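Local coordinates for phenol hydroxylase component phN (Pseudomonas stutzeri, PDB 3U52), which carries the di-iron centre of a multicomponent bacterial monooxygenase and probably hydroxylates phenol and related aromatic compounds with molecular oxygen, at residues K31-E36 with V118-S123; F266-R271 with C399-I404; T338-C343 with G387-N392. All coordinates share one frame; numbering follows the deposited sequence.

Interaction 1 (K31-E36 with V118-S123); sequences KDIFPE and VGRQFS
Phe-34 and Arg-120 meet where two helix ends come together in the helical hydroxylase fold of the di-iron monooxygenases. Phe-34 is the first residue past the short helix 30-33. Residues 118-123 run off the end of helix 105-121. The side chains of Phe-34 and Arg-120 cross at about a right angle, with ring and guanidinium planes 78° apart. Arg-120 starts with CG anti to its backbone N (chi1 170°) and bends at chi2, which brings its end to the C-terminal end of helix 30-33. It grips one oxygen end-on with two nitrogens: NH1 lies 2.8 Å and NH2 3.0 Å from Ile-33 O. The NH2 bond lies in the carbonyl plane on a lone pair; the NH1 bond is tilted from that plane. The Phe-34 ring is sandwiched between its neighbour and the other segment. Ile-33 CG2 sits over one face, toward the rim. On the opposite face Ser-123 CA makes a CH-pi contact, 3.7 Å from the ring centroid and almost on the ring normal. The Glu-36 carboxylate stacks on the Gln-121 amide, planes 17° apart. The carboxylate charge of Glu-36 is met by a salt bridge from Lys-117, and Gln-121 NE2 bonds back to Lys-117 O. Apolar side chains of another protein chain pack on Phe-34 and Arg-120. One water closes the polar side: it accepts from Glu-36 N at 2.9 Å and donates to Gln-121 OE1 at 3.0 Å and to Gln-121 O.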
loop_
_atom_site.group_PDB
_atom_site.type_symbol
_atom_site.label_atom_id
_atom_site.label_comp_id
_atom_site.label_asym_id
_atom_site.label_seq_id
_atom_site.Cartn_x
_atom_site.Cartn_y
_atom_site.Cartn_z
ATOM N N LYS A 31 -43.846 -19.083 -9.014
ATOM C CA LYS A 31 -43.848 -19.584 -7.645
ATOM C C LYS A 31 -42.919 -20.770 -7.465
ATOM O O LYS A 31 -42.605 -21.139 -6.328
ATOM C CB LYS A 31 -45.266 -19.940 -7.157
ATOM C CG LYS A 31 -46.156 -18.737 -6.913
ATOM C CD LYS A 31 -45.595 -17.802 -5.813
ATOM C CE LYS A 31 -45.966 -16.343 -6.065
ATOM N NZ LYS A 31 -45.272 -15.404 -5.112
ATOM N N ASP A 32 -42.501 -21.393 -8.572
ATOM C CA ASP A 32 -41.530 -22.488 -8.507
ATOM C C ASP A 32 -40.119 -21.909 -8.602
ATOM O O ASP A 32 -39.187 -22.471 -8.052
ATOM C CB ASP A 32 -41.753 -23.509 -9.631
ATOM C CG ASP A 32 -42.943 -24.448 -9.350
ATOM O OD1 ASP A 32 -43.257 -24.688 -8.164
ATOM O OD2 ASP A 32 -43.584 -24.921 -10.317
ATOM N N ILE A 33 -39.964 -20.839 -9.360
ATOM C CA ILE A 33 -38.655 -20.197 -9.506
ATOM C C ILE A 33 -38.336 -19.395 -8.199
ATOM O O ILE A 33 -37.185 -19.383 -7.749
ATOM C CB ILE A 33 -38.644 -19.291 -10.723
ATOM C CG1 ILE A 33 -38.765 -20.112 -12.005
ATOM C CG2 ILE A 33 -37.327 -18.458 -10.773
ATOM C CD1 ILE A 33 -39.028 -19.311 -13.178
ATOM N N PHE A 34 -39.366 -18.783 -7.587
ATOM C CA PHE A 34 -39.275 -18.016 -6.301
ATOM C C PHE A 34 -40.214 -18.535 -5.198
ATOM O O PHE A 34 -41.191 -17.878 -4.880
ATOM C CB PHE A 34 -39.543 -16.526 -6.545
ATOM C CG PHE A 34 -38.658 -15.931 -7.593
ATOM C CD1 PHE A 34 -39.169 -15.641 -8.845
ATOM C CD2 PHE A 34 -37.291 -15.656 -7.330
ATOM C CE1 PHE A 34 -38.333 -15.069 -9.827
ATOM C CE2 PHE A 34 -36.481 -15.112 -8.297
ATOM C CZ PHE A 34 -36.991 -14.827 -9.543
ATOM N N PRO A 35 -39.916 -19.718 -4.627
ATOM C CA PRO A 35 -40.808 -20.430 -3.719
ATOM C C PRO A 35 -40.791 -19.926 -2.287
ATOM O O PRO A 35 -41.660 -20.309 -1.516
ATOM C CB PRO A 35 -40.253 -21.870 -3.758
ATOM C CG PRO A 35 -38.713 -21.635 -3.986
ATOM C CD PRO A 35 -38.665 -20.459 -4.900
ATOM N N GLU A 36 -39.860 -19.030 -1.941
ATOM C CA GLU A 36 -39.662 -18.687 -0.510
ATOM C C GLU A 36 -40.265 -17.362 -0.091
ATOM O O GLU A 36 -40.160 -16.959 1.058
ATOM C CB GLU A 36 -38.178 -18.673 -0.143
ATOM C CG GLU A 36 -37.501 -19.993 -0.217
ATOM C CD GLU A 36 -36.096 -19.926 0.329
ATOM O OE1 GLU A 36 -35.739 -18.915 1.009
ATOM O OE2 GLU A 36 -35.356 -20.902 0.107
ATOM N N VAL A 118 -30.172 -15.180 -0.334
ATOM C CA VAL A 118 -31.291 -14.242 -0.436
ATOM C C VAL A 118 -31.252 -13.436 -1.776
ATOM O O VAL A 118 -32.296 -13.055 -2.350
ATOM C CB VAL A 118 -31.334 -13.382 0.905
ATOM C CG1 VAL A 118 -30.532 -12.097 0.776
ATOM C CG2 VAL A 118 -32.753 -13.122 1.361
ATOM N N GLY A 119 -30.053 -13.212 -2.309
ATOM C CA GLY A 119 -29.882 -12.672 -3.681
ATOM C C GLY A 119 -30.284 -13.624 -4.828
ATOM O O GLY A 119 -30.163 -13.265 -6.011
ATOM N N ARG A 120 -30.748 -14.836 -4.482
ATOM C CA ARG A 120 -31.514 -15.716 -5.391
ATOM C C ARG A 120 -33.064 -15.723 -5.127
ATOM O O ARG A 120 -33.844 -15.992 -6.038
ATOM C CB ARG A 120 -30.945 -17.146 -5.330
ATOM C CG ARG A 120 -31.799 -18.207 -6.034
ATOM C CD ARG A 120 -31.782 -18.009 -7.579
ATOM N NE ARG A 120 -32.591 -19.022 -8.260
ATOM C CZ ARG A 120 -33.917 -19.043 -8.286
ATOM N NH1 ARG A 120 -34.661 -18.069 -7.705
ATOM N NH2 ARG A 120 -34.504 -20.050 -8.928
ATOM N N GLN A 121 -33.519 -15.432 -3.912
ATOM C CA GLN A 121 -34.937 -15.725 -3.549
ATOM C C GLN A 121 -35.971 -14.709 -3.909
ATOM O O GLN A 121 -37.143 -15.079 -3.979
ATOM C CB GLN A 121 -35.136 -16.009 -2.054
ATOM C CG GLN A 121 -34.341 -17.130 -1.489
ATOM C CD GLN A 121 -34.333 -18.354 -2.331
ATOM O OE1 GLN A 121 -35.405 -18.909 -2.756
ATOM N NE2 GLN A 121 -33.116 -18.829 -2.591
ATOM N N PHE A 122 -35.561 -13.439 -4.070
ATOM C CA PHE A 122 -36.496 -12.324 -4.280
ATOM C C PHE A 122 -36.833 -12.219 -5.747
ATOM O O PHE A 122 -35.921 -12.329 -6.588
ATOM C CB PHE A 122 -35.904 -10.983 -3.800
ATOM C CG PHE A 122 -35.730 -10.902 -2.328
ATOM C CD1 PHE A 122 -36.799 -11.222 -1.479
ATOM C CD2 PHE A 122 -34.533 -10.503 -1.781
ATOM C CE1 PHE A 122 -36.697 -11.148 -0.116
ATOM C CE2 PHE A 122 -34.396 -10.445 -0.394
ATOM C CZ PHE A 122 -35.494 -10.777 0.448
ATOM N N SER A 123 -38.107 -12.015 -6.067
ATOM C CA SER A 123 -38.491 -11.899 -7.449
ATOM C C SER A 123 -38.188 -10.548 -7.991
ATOM O O SER A 123 -38.276 -10.347 -9.204
ATOM C CB SER A 123 -39.962 -12.273 -7.719
ATOM O OG SER A 123 -40.885 -11.537 -6.917
HETATM O O HOH W 1 -37.945 -17.365 -3.342
#

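Interaction 2 (F266-R271 with C399-I404); sequences FWRGFR and CQVCQI. With ZN (zinc ion), chain I.
Arg-271 and Cys-402 pack a turn of helix 254-283 against a loop that binds zinc. The van der Waals packing is limited. Arg-271 CB lies 3.8 Å from Cys-402 CB and 4.0 Å from Ile-404 CD1. The same methyl touches the backbone carbonyl oxygen of Arg-271. The side chains of Arg-271 and Ile-404 cross at about a right angle. A bend at chi2 (-65°) carries the Arg-271 chain past Cys-402, whose SG lies at the edge of the guanidinium. One guanidinium face is covered from its own helix by Trp-267 CZ2. Phe-408 adds a cation-pi contact.

The polar part is indirect. Val-401 O sits over a face of the Arg-268 guanidinium, 3.2 Å from Arg-268 NH2, at too poor an angle for a hydrogen bond. A water at the guanidinium edge makes the link instead: it accepts from Arg-268 NH2 at 2.8 Å and donates to Cys-402 O at 2.7 Å. The charge of Arg-268 is met by a salt bridge to Asp-181.

Two of the four zinc bonds come from the loop: Cys-399 SG at 2.4 Å and Cys-402 SG at 2.3 Å. Cys-432 and Cys-436 complete the site. Backbone N-H groups point at the sulfurs. Val-401 N donates to Cys-399 SG at 3.5 Å, and the bond from Ile-404 N to Cys-402 SG is weak. Such bonds would probably ease the negative charge on the thiolates. The CxxC turn with its N-H to sulfur bonds is that of a zinc knuckle, and the four cysteines are consistent with a structural Cys4 site.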
loop_
_atom_site.group_PDB
_atom_site.type_symbol
_atom_site.label_atom_id
_atom_site.label_comp_id
_atom_site.label_asym_id
_atom_site.label_seq_id
_atom_site.Cartn_x
_atom_site.Cartn_y
_atom_site.Cartn_z
ATOM N N PHE A 266 -34.055 -6.375 17.612
ATOM C CA PHE A 266 -33.513 -5.420 18.586
ATOM C C PHE A 266 -32.967 -6.185 19.767
ATOM O O PHE A 266 -31.814 -5.931 20.193
ATOM C CB PHE A 266 -34.546 -4.401 19.127
ATOM C CG PHE A 266 -34.007 -3.598 20.278
ATOM C CD1 PHE A 266 -34.424 -3.859 21.589
ATOM C CD2 PHE A 266 -33.001 -2.631 20.042
ATOM C CE1 PHE A 266 -33.880 -3.158 22.661
ATOM C CE2 PHE A 266 -32.473 -1.884 21.137
ATOM C CZ PHE A 266 -32.893 -2.192 22.438
ATOM N N TRP A 267 -33.776 -7.090 20.316
ATOM C CA TRP A 267 -33.438 -7.716 21.585
ATOM C C TRP A 267 -32.294 -8.741 21.426
ATOM O O TRP A 267 -31.336 -8.728 22.178
ATOM C CB TRP A 267 -34.664 -8.276 22.326
ATOM C CG TRP A 267 -34.222 -8.733 23.697
ATOM C CD1 TRP A 267 -33.941 -10.004 24.088
ATOM C CD2 TRP A 267 -34.015 -7.905 24.851
ATOM N NE1 TRP A 267 -33.543 -10.010 25.393
ATOM C CE2 TRP A 267 -33.568 -8.735 25.885
ATOM C CE3 TRP A 267 -34.138 -6.531 25.093
ATOM C CZ2 TRP A 267 -33.251 -8.244 27.183
ATOM C CZ3 TRP A 267 -33.833 -6.039 26.379
ATOM C CH2 TRP A 267 -33.401 -6.890 27.399
ATOM N N ARG A 268 -32.352 -9.571 20.382
ATOM C CA ARG A 268 -31.213 -10.435 20.046
ATOM C C ARG A 268 -29.900 -9.667 19.729
ATOM O O ARG A 268 -28.816 -10.093 20.131
ATOM C CB ARG A 268 -31.573 -11.380 18.873
ATOM C CG ARG A 268 -32.567 -12.496 19.296
ATOM C CD ARG A 268 -32.211 -13.877 18.602
ATOM N NE ARG A 268 -30.966 -14.417 19.150
ATOM C CZ ARG A 268 -30.613 -15.693 19.105
ATOM N NH1 ARG A 268 -31.392 -16.572 18.513
ATOM N NH2 ARG A 268 -29.459 -16.091 19.629
ATOM N N GLY A 269 -30.019 -8.551 19.009
ATOM C CA GLY A 269 -28.876 -7.723 18.680
ATOM C C GLY A 269 -28.308 -7.095 19.947
ATOM O O GLY A 269 -27.087 -7.070 20.142
ATOM N N PHE A 270 -29.180 -6.641 20.843
ATOM C CA PHE A 270 -28.710 -6.090 22.130
ATOM C C PHE A 270 -27.897 -7.151 22.960
ATOM O O PHE A 270 -26.828 -6.858 23.540
ATOM C CB PHE A 270 -29.941 -5.572 22.934
ATOM C CG PHE A 270 -29.629 -5.226 24.352
ATOM C CD1 PHE A 270 -28.642 -4.303 24.657
ATOM C CD2 PHE A 270 -30.338 -5.818 25.388
ATOM C CE1 PHE A 270 -28.378 -3.961 26.018
ATOM C CE2 PHE A 270 -30.078 -5.485 26.721
ATOM C CZ PHE A 270 -29.096 -4.560 27.018
ATOM N N ARG A 271 -28.401 -8.393 23.010
ATOM C CA ARG A 271 -27.710 -9.460 23.741
ATOM C C ARG A 271 -26.385 -9.780 23.051
ATOM O O ARG A 271 -25.364 -9.970 23.705
ATOM C CB ARG A 271 -28.620 -10.703 23.921
ATOM C CG ARG A 271 -29.694 -10.426 25.001
ATOM C CD ARG A 271 -28.987 -10.227 26.350
ATOM N NE ARG A 271 -29.910 -10.380 27.496
ATOM C CZ ARG A 271 -30.045 -9.507 28.487
ATOM N NH1 ARG A 271 -29.363 -8.361 28.509
ATOM N NH2 ARG A 271 -30.886 -9.769 29.459
ATOM N N CYS A 399 -29.376 -19.019 28.905
ATOM C CA CYS A 399 -30.682 -18.650 28.362
ATOM C C CYS A 399 -31.031 -19.528 27.166
ATOM O O CYS A 399 -30.217 -19.696 26.273
ATOM C CB CYS A 399 -30.664 -17.198 27.882
ATOM S SG CYS A 399 -32.225 -16.549 27.248
ATOM N N GLN A 400 -32.286 -20.008 27.113
ATOM C CA GLN A 400 -32.739 -20.862 26.024
ATOM C C GLN A 400 -32.676 -20.126 24.635
ATOM O O GLN A 400 -32.618 -20.772 23.573
ATOM C CB GLN A 400 -34.189 -21.328 26.295
ATOM C CG GLN A 400 -34.724 -22.430 25.270
ATOM C CD GLN A 400 -33.914 -23.711 25.346
ATOM O OE1 GLN A 400 -33.622 -24.393 24.325
ATOM N NE2 GLN A 400 -33.601 -24.088 26.533
ATOM N N VAL A 401 -32.671 -18.798 24.646
ATOM C CA VAL A 401 -32.789 -18.030 23.370
ATOM C C VAL A 401 -31.418 -17.444 23.001
ATOM O O VAL A 401 -30.848 -17.815 21.977
ATOM C CB VAL A 401 -33.913 -16.949 23.403
ATOM C CG1 VAL A 401 -33.845 -16.017 22.181
ATOM C CG2 VAL A 401 -35.337 -17.607 23.524
ATOM N N CYS A 402 -30.848 -16.602 23.854
ATOM C CA CYS A 402 -29.640 -15.848 23.447
ATOM C C CYS A 402 -28.416 -16.645 23.785
ATOM O O CYS A 402 -27.338 -16.372 23.227
ATOM C CB CYS A 402 -29.613 -14.417 24.073
ATOM S SG CYS A 402 -29.351 -14.368 25.868
ATOM N N GLN A 403 -28.612 -17.694 24.616
ATOM C CA GLN A 403 -27.563 -18.583 25.160
ATOM C C GLN A 403 -26.455 -17.985 25.989
ATOM O O GLN A 403 -25.508 -18.675 26.272
ATOM C CB GLN A 403 -26.967 -19.524 24.096
ATOM C CG GLN A 403 -28.132 -20.121 23.225
ATOM C CD GLN A 403 -27.661 -21.076 22.183
ATOM O OE1 GLN A 403 -26.507 -21.511 22.210
ATOM N NE2 GLN A 403 -28.539 -21.414 21.245
ATOM N N ILE A 404 -26.595 -16.758 26.441
ATOM C CA ILE A 404 -25.640 -16.182 27.384
ATOM C C ILE A 404 -26.004 -16.828 28.767
ATOM O O ILE A 404 -27.177 -17.077 29.027
ATOM C CB ILE A 404 -25.790 -14.638 27.422
ATOM C CG1 ILE A 404 -25.540 -14.055 26.026
ATOM C CG2 ILE A 404 -24.767 -13.981 28.442
ATOM C CD1 ILE A 404 -25.672 -12.526 25.894
HETATM ZN ZN ZN I . -31.456 -14.367 26.705
HETATM O O HOH W 2 -27.261 -14.907 20.960
#

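Interaction 3 (T338-C343 with G387-N392); sequences TFYQYC and GRRFYN
A cation-pi stack joins the end of helix 331-342 to the loop that leaves helix 369-385. Gly-387, with positive phi, is the C-prime residue of the Schellman motif that ends that helix, and the chain then runs on past Tyr-340 and Gln-341. The Arg-389 guanidinium lies flat on the Tyr-340 ring, with planes 6° apart and Arg-389 CZ 3.6 Å from the ring centroid. The two side chains come from opposite directions. Tyr-340 has CG anti to the backbone N (chi1 -178°), which lays its ring under the arginine. Tyr-391 CE2 lies over the other guanidinium face, so the cation is held between two aromatic rings. In its own plane Arg-389 NH2 donates to Tyr-340 O at 2.8 Å and nearly straight (168°), though it stands above the carbonyl plane and off the lone pairs. The same nitrogen donates to Phe-390 O at 2.7 Å. Arg-389 NE makes a salt bridge to Asp-485, whose N-H also bonds Tyr-391 OH.

The backbones join at one hydrogen bond, Asn-392 N to Gln-341 O, 2.8 Å. Beside it Gln-341 CB packs 3.5 Å from Phe-390 CE2. Asn-392 lies alongside Tyr-342, and its O reaches the ring edge, 3.3 Å from Tyr-342 CE2. Thr-394 takes the polar ends of both side chains: Tyr-342 OH bonds its O and Asn-392 OD1 its N. Cys-343 SG meets the edge of the Tyr-391 ring as a sulfur-aromatic contact. Stacking fixes the tilt of the Arg-389 guanidinium, and the in-plane bonds fix its rotation. Tyr-340 O, Phe-390 O and Asp-485 would probably help stabilise its positive charge.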
loop_
_atom_site.group_PDB
_atom_site.type_symbol
_atom_site.label_atom_id
_atom_site.label_comp_id
_atom_site.label_asym_id
_atom_site.label_seq_id
_atom_site.Cartn_x
_atom_site.Cartn_y
_atom_site.Cartn_z
ATOM N N THR A 338 -18.183 -12.352 34.694
ATOM C CA THR A 338 -18.520 -13.671 34.162
ATOM C C THR A 338 -17.346 -14.317 33.448
ATOM O O THR A 338 -17.007 -15.478 33.724
ATOM C CB THR A 338 -19.703 -13.539 33.190
ATOM O OG1 THR A 338 -20.810 -13.060 33.969
ATOM C CG2 THR A 338 -20.060 -14.864 32.507
ATOM N N PHE A 339 -16.708 -13.577 32.535
ATOM C CA PHE A 339 -15.610 -14.137 31.763
ATOM C C PHE A 339 -14.396 -14.358 32.640
ATOM O O PHE A 339 -13.680 -15.360 32.478
ATOM C CB PHE A 339 -15.290 -13.289 30.534
ATOM C CG PHE A 339 -16.231 -13.559 29.361
ATOM C CD1 PHE A 339 -17.296 -12.724 29.092
ATOM C CD2 PHE A 339 -16.052 -14.673 28.570
ATOM C CE1 PHE A 339 -18.137 -12.955 28.002
ATOM C CE2 PHE A 339 -16.867 -14.911 27.465
ATOM C CZ PHE A 339 -17.935 -14.062 27.199
ATOM N N TYR A 340 -14.174 -13.466 33.590
ATOM C CA TYR A 340 -13.060 -13.640 34.563
ATOM C C TYR A 340 -13.101 -15.043 35.253
ATOM O O TYR A 340 -12.097 -15.758 35.284
ATOM C CB TYR A 340 -13.113 -12.499 35.609
ATOM C CG TYR A 340 -12.019 -12.510 36.626
ATOM C CD1 TYR A 340 -12.132 -13.276 37.788
ATOM C CD2 TYR A 340 -10.871 -11.785 36.424
ATOM C CE1 TYR A 340 -11.110 -13.312 38.742
ATOM C CE2 TYR A 340 -9.843 -11.788 37.396
ATOM C CZ TYR A 340 -9.971 -12.569 38.527
ATOM O OH TYR A 340 -8.950 -12.560 39.433
ATOM N N GLN A 341 -14.263 -15.434 35.796
ATOM C CA GLN A 341 -14.373 -16.690 36.569
ATOM C C GLN A 341 -14.441 -17.921 35.703
ATOM O O GLN A 341 -14.209 -19.036 36.169
ATOM C CB GLN A 341 -15.585 -16.624 37.502
ATOM C CG GLN A 341 -16.939 -16.699 36.790
ATOM C CD GLN A 341 -18.061 -16.271 37.690
ATOM O OE1 GLN A 341 -18.230 -15.083 37.978
ATOM N NE2 GLN A 341 -18.807 -17.231 38.187
ATOM N N TYR A 342 -14.751 -17.747 34.438
ATOM C CA TYR A 342 -14.852 -18.863 33.516
ATOM C C TYR A 342 -13.723 -18.904 32.454
ATOM O O TYR A 342 -13.742 -19.742 31.527
ATOM C CB TYR A 342 -16.222 -18.829 32.865
ATOM C CG TYR A 342 -17.365 -19.327 33.757
ATOM C CD1 TYR A 342 -18.584 -18.671 33.751
ATOM C CD2 TYR A 342 -17.236 -20.491 34.519
ATOM C CE1 TYR A 342 -19.646 -19.109 34.510
ATOM C CE2 TYR A 342 -18.317 -20.956 35.326
ATOM C CZ TYR A 342 -19.511 -20.262 35.283
ATOM O OH TYR A 342 -20.615 -20.669 35.956
ATOM N N CYS A 343 -12.707 -18.047 32.584
ATOM C CA CYS A 343 -11.665 -18.042 31.527
ATOM C C CYS A 343 -10.695 -19.203 31.528
ATOM O O CYS A 343 -9.815 -19.246 30.665
ATOM C CB CYS A 343 -10.863 -16.724 31.415
ATOM S SG CYS A 343 -9.738 -16.467 32.756
ATOM N N GLY A 387 -2.801 -16.338 46.417
ATOM C CA GLY A 387 -2.647 -17.577 45.666
ATOM C C GLY A 387 -3.944 -18.350 45.468
ATOM O O GLY A 387 -3.909 -19.571 45.238
ATOM N N ARG A 388 -5.084 -17.661 45.579
ATOM C CA ARG A 388 -6.420 -18.250 45.397
ATOM C C ARG A 388 -7.213 -17.526 44.291
ATOM O O ARG A 388 -8.395 -17.178 44.480
ATOM C CB ARG A 388 -7.211 -18.181 46.717
ATOM C CG ARG A 388 -6.642 -19.035 47.901
ATOM C CD ARG A 388 -7.651 -19.145 49.056
ATOM N NE ARG A 388 -7.886 -17.814 49.612
ATOM C CZ ARG A 388 -7.121 -17.252 50.542
ATOM N NH1 ARG A 388 -7.396 -16.025 50.973
ATOM N NH2 ARG A 388 -6.078 -17.919 51.042
ATOM N N ARG A 389 -6.562 -17.308 43.140
ATOM C CA ARG A 389 -7.177 -16.589 41.996
ATOM C C ARG A 389 -8.464 -17.356 41.660
ATOM O O ARG A 389 -8.426 -18.559 41.354
ATOM C CB ARG A 389 -6.214 -16.546 40.789
ATOM C CG ARG A 389 -6.529 -15.483 39.684
ATOM C CD ARG A 389 -7.752 -15.874 38.888
ATOM N NE ARG A 389 -7.833 -15.213 37.577
ATOM C CZ ARG A 389 -8.882 -15.293 36.755
ATOM N NH1 ARG A 389 -8.844 -14.690 35.572
ATOM N NH2 ARG A 389 -9.973 -15.946 37.134
ATOM N N PHE A 390 -9.601 -16.678 41.786
ATOM C CA PHE A 390 -10.912 -17.329 41.650
ATOM C C PHE A 390 -11.204 -17.823 40.210
ATOM O O PHE A 390 -11.196 -17.023 39.258
ATOM C CB PHE A 390 -12.029 -16.360 42.141
ATOM C CG PHE A 390 -13.462 -16.882 41.926
ATOM C CD1 PHE A 390 -13.911 -18.051 42.550
ATOM C CD2 PHE A 390 -14.379 -16.150 41.150
ATOM C CE1 PHE A 390 -15.209 -18.504 42.331
ATOM C CE2 PHE A 390 -15.715 -16.599 40.974
ATOM C CZ PHE A 390 -16.105 -17.771 41.547
ATOM N N TYR A 391 -11.429 -19.137 40.082
ATOM C CA TYR A 391 -12.092 -19.737 38.938
ATOM C C TYR A 391 -13.317 -20.515 39.375
ATOM O O TYR A 391 -13.293 -21.222 40.400
ATOM C CB TYR A 391 -11.188 -20.682 38.175
ATOM C CG TYR A 391 -9.978 -20.023 37.553
ATOM C CD1 TYR A 391 -8.775 -19.957 38.258
ATOM C CD2 TYR A 391 -10.027 -19.479 36.253
ATOM C CE1 TYR A 391 -7.622 -19.384 37.697
ATOM C CE2 TYR A 391 -8.883 -18.890 35.692
ATOM C CZ TYR A 391 -7.699 -18.867 36.410
ATOM O OH TYR A 391 -6.581 -18.273 35.888
ATOM N N ASN A 392 -14.408 -20.344 38.633
ATOM C CA ASN A 392 -15.653 -21.029 38.976
ATOM C C ASN A 392 -15.725 -22.340 38.203
ATOM O O ASN A 392 -15.877 -22.341 36.990
ATOM C CB ASN A 392 -16.855 -20.125 38.677
ATOM C CG ASN A 392 -18.182 -20.740 39.078
ATOM O OD1 ASN A 392 -18.249 -21.928 39.435
ATOM N ND2 ASN A 392 -19.257 -19.968 38.949
HETATM O O HOH W 3 -9.317 -13.719 41.805
HETATM O O HOH W 4 -22.168 -19.587 38.197
#

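How the interactions relate
All three contacts are largely buried, but they differ in depth. The centre of interaction 2 lies about 11 Å from the chain centre; those of interactions 1 and 3 lie about 27 Å and 25 Å from it, on opposite sides and about 50 Å apart. Interaction 3 falls within the chain span between the two segments of interaction 2; their nearest atoms are about 6 Å apart, and both use the long loop after helix 369-385. Phe-339 of helix 331-342 also packs on helix 254-283. In interactions 1 and 3 an arginine binds a helix-end carbonyl directly. In interaction 2 the arginines pack and bridge through water, beside a loop that binds zinc.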